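Local coordinates for hydrogenase expression/formation protein (HypB) (Archaeoglobus fulgidus, PDB 2WSM), which binds GTP, which drives its dimerization, and probably hydrolyses it as a nickel- and zinc-binding factor in the maturation of hydrogenase, at residues A[80-85]-A[106-111]; A[66-71]-A[113-118]. All coordinates share one frame; numbering follows the deposited sequence.

Contact 1 (A[80-85]-A[106-111]); sequences GIKAEA and FSDCDL
Strand 82-85, at one edge of the parallel sheet in this P-loop GTPase, meets the turn that leads into strand 111-118, and Lys82 and Glu84 of the strand hold the ring of Phe106 between them by its edge. Lys82 touches the ring twice: its carbonyl O lies in the ring plane, 3.5 Å from CE2 of Phe106, and its CB packs 3.8 Å from the same CE2. Farther along the strand, Glu84 brings CG in the ring plane to 3.9 Å from CZ of Phe106, with its carboxylate plane turned 85° from the ring. Its OE1 forms a salt bridge with Arg102. Phe106 opens a type I beta turn, closed by the bond from Cys109 N to Phe106 O, that lets the chain reverse before it enters the sheet. Asp108 sits within this turn. The Lys82 chain runs extended past the SG of Cys109 and bends only at its end (chi4 61°), which brings NZ to 3.0 Å from OD1 of Asp108. This salt bridge uses the syn side of the carboxylate, with the ammonium 31° out of its plane. An alanine here would keep the CB contact with Phe106 but would probably leave Asp108 without its salt-bridge mate, its pairing with Lys59 being long and weak.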
# COMPACT_ATOMS: atom_id res chain seq x y z
N GLY A 80 26.60 15.60 13.07
CA GLY A 80 27.65 14.87 12.40
C GLY A 80 27.16 13.52 11.94
O GLY A 80 27.91 12.72 11.38
N ILE A 81 25.88 13.26 12.18
CA ILE A 81 25.23 12.03 11.74
C ILE A 81 25.24 11.92 10.22
O ILE A 81 24.98 12.89 9.51
CB ILE A 81 23.78 11.96 12.27
CG1 ILE A 81 23.74 11.25 13.62
CG2 ILE A 81 22.86 11.25 11.28
CD1 ILE A 81 24.52 11.95 14.69
N LYS A 82 25.54 10.73 9.72
CA LYS A 82 25.39 10.46 8.30
C LYS A 82 23.90 10.42 7.96
O LYS A 82 23.13 9.73 8.62
CB LYS A 82 26.05 9.13 7.93
CG LYS A 82 27.53 9.05 8.27
CD LYS A 82 28.10 7.68 7.92
CE LYS A 82 29.62 7.65 8.09
NZ LYS A 82 30.02 7.92 9.50
N ALA A 83 23.51 11.17 6.94
CA ALA A 83 22.10 11.24 6.55
C ALA A 83 21.97 11.49 5.06
O ALA A 83 22.88 12.05 4.43
CB ALA A 83 21.39 12.32 7.32
N GLU A 84 20.85 11.09 4.49
CA GLU A 84 20.61 11.35 3.07
C GLU A 84 19.17 11.09 2.65
O GLU A 84 18.51 10.19 3.17
CB GLU A 84 21.56 10.51 2.21
CG GLU A 84 21.34 9.03 2.32
CD GLU A 84 22.27 8.26 1.41
OE1 GLU A 84 23.37 8.78 1.11
OE2 GLU A 84 21.89 7.14 0.98
N ALA A 85 18.71 11.91 1.71
CA ALA A 85 17.42 11.71 1.09
C ALA A 85 17.50 10.48 0.21
O ALA A 85 18.49 10.26 -0.48
CB ALA A 85 17.03 12.93 0.25
N PHE A 106 26.58 3.37 5.23
CA PHE A 106 26.10 3.30 6.61
C PHE A 106 26.61 2.06 7.38
O PHE A 106 26.15 1.78 8.48
CB PHE A 106 24.57 3.36 6.64
CG PHE A 106 24.00 4.66 6.15
CD1 PHE A 106 23.65 4.81 4.82
CD2 PHE A 106 23.81 5.72 7.02
CE1 PHE A 106 23.12 6.01 4.37
CE2 PHE A 106 23.29 6.92 6.57
CZ PHE A 106 22.94 7.06 5.24
N SER A 107 27.57 1.35 6.80
CA SER A 107 28.09 0.13 7.42
C SER A 107 28.70 0.38 8.80
O SER A 107 28.82 -0.55 9.62
CB SER A 107 29.10 -0.55 6.49
OG SER A 107 30.32 0.18 6.45
N ASP A 108 29.08 1.62 9.07
CA ASP A 108 29.69 1.97 10.36
C ASP A 108 28.70 2.41 11.44
O ASP A 108 29.10 2.74 12.55
CB ASP A 108 30.76 3.04 10.16
CG ASP A 108 30.20 4.33 9.59
OD1 ASP A 108 29.57 5.10 10.35
OD2 ASP A 108 30.38 4.57 8.38
N CYS A 109 27.41 2.40 11.13
CA CYS A 109 26.41 2.78 12.13
C CYS A 109 25.93 1.56 12.92
O CYS A 109 25.79 0.47 12.37
CB CYS A 109 25.22 3.50 11.49
SG CYS A 109 25.64 4.94 10.46
N ASP A 110 25.68 1.74 14.21
CA ASP A 110 25.07 0.70 15.02
C ASP A 110 23.60 0.58 14.67
O ASP A 110 23.03 -0.51 14.62
CB ASP A 110 25.21 1.03 16.51
CG ASP A 110 26.64 1.32 16.91
OD1 ASP A 110 27.55 0.70 16.33
OD2 ASP A 110 26.84 2.18 17.80
N LEU A 111 22.99 1.73 14.41
CA LEU A 111 21.56 1.80 14.21
C LEU A 111 21.26 2.64 12.97
O LEU A 111 21.70 3.78 12.86
CB LEU A 111 20.90 2.43 15.44
CG LEU A 111 19.39 2.69 15.42
CD1 LEU A 111 18.63 1.37 15.45
CD2 LEU A 111 19.00 3.57 16.59

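Contact 2 (A[66-71]-A[113-118]); sequences DVVSKA and LIENVG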
# COMPACT_ATOMS: atom_id res chain seq x y z
N ASP A 66 10.83 10.20 3.07
CA ASP A 66 9.86 11.27 2.85
C ASP A 66 10.64 12.53 2.49
O ASP A 66 11.79 12.69 2.92
CB ASP A 66 8.99 11.52 4.08
CG ASP A 66 7.56 11.03 3.90
OD1 ASP A 66 6.87 10.82 4.91
OD2 ASP A 66 7.13 10.85 2.74
N VAL A 67 10.06 13.40 1.68
CA VAL A 67 10.74 14.66 1.38
C VAL A 67 10.89 15.44 2.68
O VAL A 67 9.92 15.64 3.41
CB VAL A 67 10.00 15.52 0.33
CG1 VAL A 67 10.65 16.90 0.23
CG2 VAL A 67 10.01 14.83 -1.03
N VAL A 68 12.11 15.85 2.97
CA VAL A 68 12.39 16.58 4.19
C VAL A 68 12.87 17.99 3.88
O VAL A 68 13.66 18.20 2.96
CB VAL A 68 13.43 15.84 5.06
CG1 VAL A 68 13.97 16.75 6.13
CG2 VAL A 68 12.81 14.58 5.66
N SER A 69 12.36 18.96 4.63
CA SER A 69 12.71 20.36 4.44
C SER A 69 14.20 20.58 4.69
O SER A 69 14.88 19.72 5.24
CB SER A 69 11.91 21.23 5.41
OG SER A 69 12.40 21.08 6.72
N LYS A 70 14.70 21.74 4.28
CA LYS A 70 16.11 22.07 4.43
C LYS A 70 16.48 22.18 5.90
O LYS A 70 17.56 21.74 6.30
CB LYS A 70 16.45 23.37 3.69
CG LYS A 70 16.28 23.28 2.17
CD LYS A 70 16.76 24.55 1.49
CE LYS A 70 16.73 24.41 -0.03
NZ LYS A 70 17.39 25.55 -0.72
N ALA A 71 15.59 22.78 6.68
CA ALA A 71 15.82 22.97 8.10
C ALA A 71 15.98 21.64 8.82
O ALA A 71 16.83 21.49 9.69
CB ALA A 71 14.69 23.78 8.73
N LEU A 113 18.21 4.21 10.94
CA LEU A 113 16.80 4.58 10.95
C LEU A 113 16.30 4.89 9.54
O LEU A 113 16.75 5.84 8.90
CB LEU A 113 16.57 5.77 11.89
CG LEU A 113 16.99 5.43 13.33
CD1 LEU A 113 16.94 6.66 14.24
CD2 LEU A 113 16.14 4.30 13.89
N ILE A 114 15.39 4.06 9.05
CA ILE A 114 14.89 4.19 7.69
C ILE A 114 13.45 4.70 7.66
O ILE A 114 12.50 3.99 8.01
CB ILE A 114 14.97 2.87 6.92
CG1 ILE A 114 16.40 2.30 6.99
CG2 ILE A 114 14.54 3.06 5.48
CD1 ILE A 114 16.61 1.04 6.15
N GLU A 115 13.30 5.95 7.23
CA GLU A 115 12.00 6.58 7.12
C GLU A 115 11.34 6.27 5.78
O GLU A 115 11.77 6.72 4.72
CB GLU A 115 12.14 8.09 7.32
CG GLU A 115 10.83 8.83 7.23
CD GLU A 115 11.03 10.32 7.11
OE1 GLU A 115 11.29 10.79 5.98
OE2 GLU A 115 10.93 11.01 8.14
N ASN A 116 10.27 5.48 5.83
CA ASN A 116 9.54 5.13 4.63
C ASN A 116 8.71 6.30 4.10
O ASN A 116 8.56 7.32 4.78
CB ASN A 116 8.64 3.91 4.89
CG ASN A 116 8.58 2.96 3.71
OD1 ASN A 116 8.33 3.37 2.58
ND2 ASN A 116 8.81 1.69 3.97
N VAL A 117 8.19 6.15 2.89
CA VAL A 117 7.29 7.11 2.26
C VAL A 117 6.05 7.37 3.13
O VAL A 117 5.63 6.50 3.91
CB VAL A 117 6.85 6.61 0.85
CG1 VAL A 117 6.02 7.66 0.10
CG2 VAL A 117 8.08 6.23 0.03
N GLY A 118 5.48 8.57 3.01
CA GLY A 118 4.28 8.93 3.75
C GLY A 118 3.04 8.24 3.18
O GLY A 118 2.33 8.83 2.37
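Asp66, just beyond strand 60-64, is gripped at both backbone and side chain by Glu115 and Gly118 of segment 113-118. Its backbone N donates to OE1 of Glu115 over 3.0 Å, meeting the anti side of that carboxylate, while its CB lies 3.1 Å from the same oxygen. Glu115 reaches across because its CG stands anti to the backbone N (chi1 -180°) and the chain stays extended; its other oxygen, OE2, is bonded to Thr44. In return Gly118 N donates to OD2 of Asp66 at 2.8 Å, from above the carboxylate plane and with a bent N-H...O angle of 132°. The two acids come within 4.5 Å of each other, OD1 of Asp66 to OE1 of Glu115, a closeness probably eased by Lys43, which forms a salt bridge with Asp66 OD1. Packing slackens beyond this buried knot: Val68 brings only CG2 near Glu115 OE1, at 4.1 Å, and the segment then turns outward to exposed Ser69, N-cap of helix 70-77. Leu10 of the second subunit packs on Asp66 and Val117. Acidic groups at the C-terminal ends of the parallel strands, close to the lysine and threonine of a probable Walker A loop, are characteristic of the nucleotide site of P-loop GTPases.

In the fold
Polar chemistry takes on different work at different depths of one sheet. Contact 1 lies at the partly exposed margin, where a surface ion pair flanks an aromatic ring held at its edge, and it ties an outer strand to the turn that feeds an inner one. Contact 2 is buried, has little apolar packing, and relies on hydrogen bonds between carboxylates and backbone N-H groups beside the probable P-loop. Strand 111-118 connects them: 106-111 leads into it and 113-118 covers most of its length. Their centres lie about 14 Å apart, and contact 1 is nested within the chain loop that contact 2 closes. Only contact 2 is touched by the second subunit.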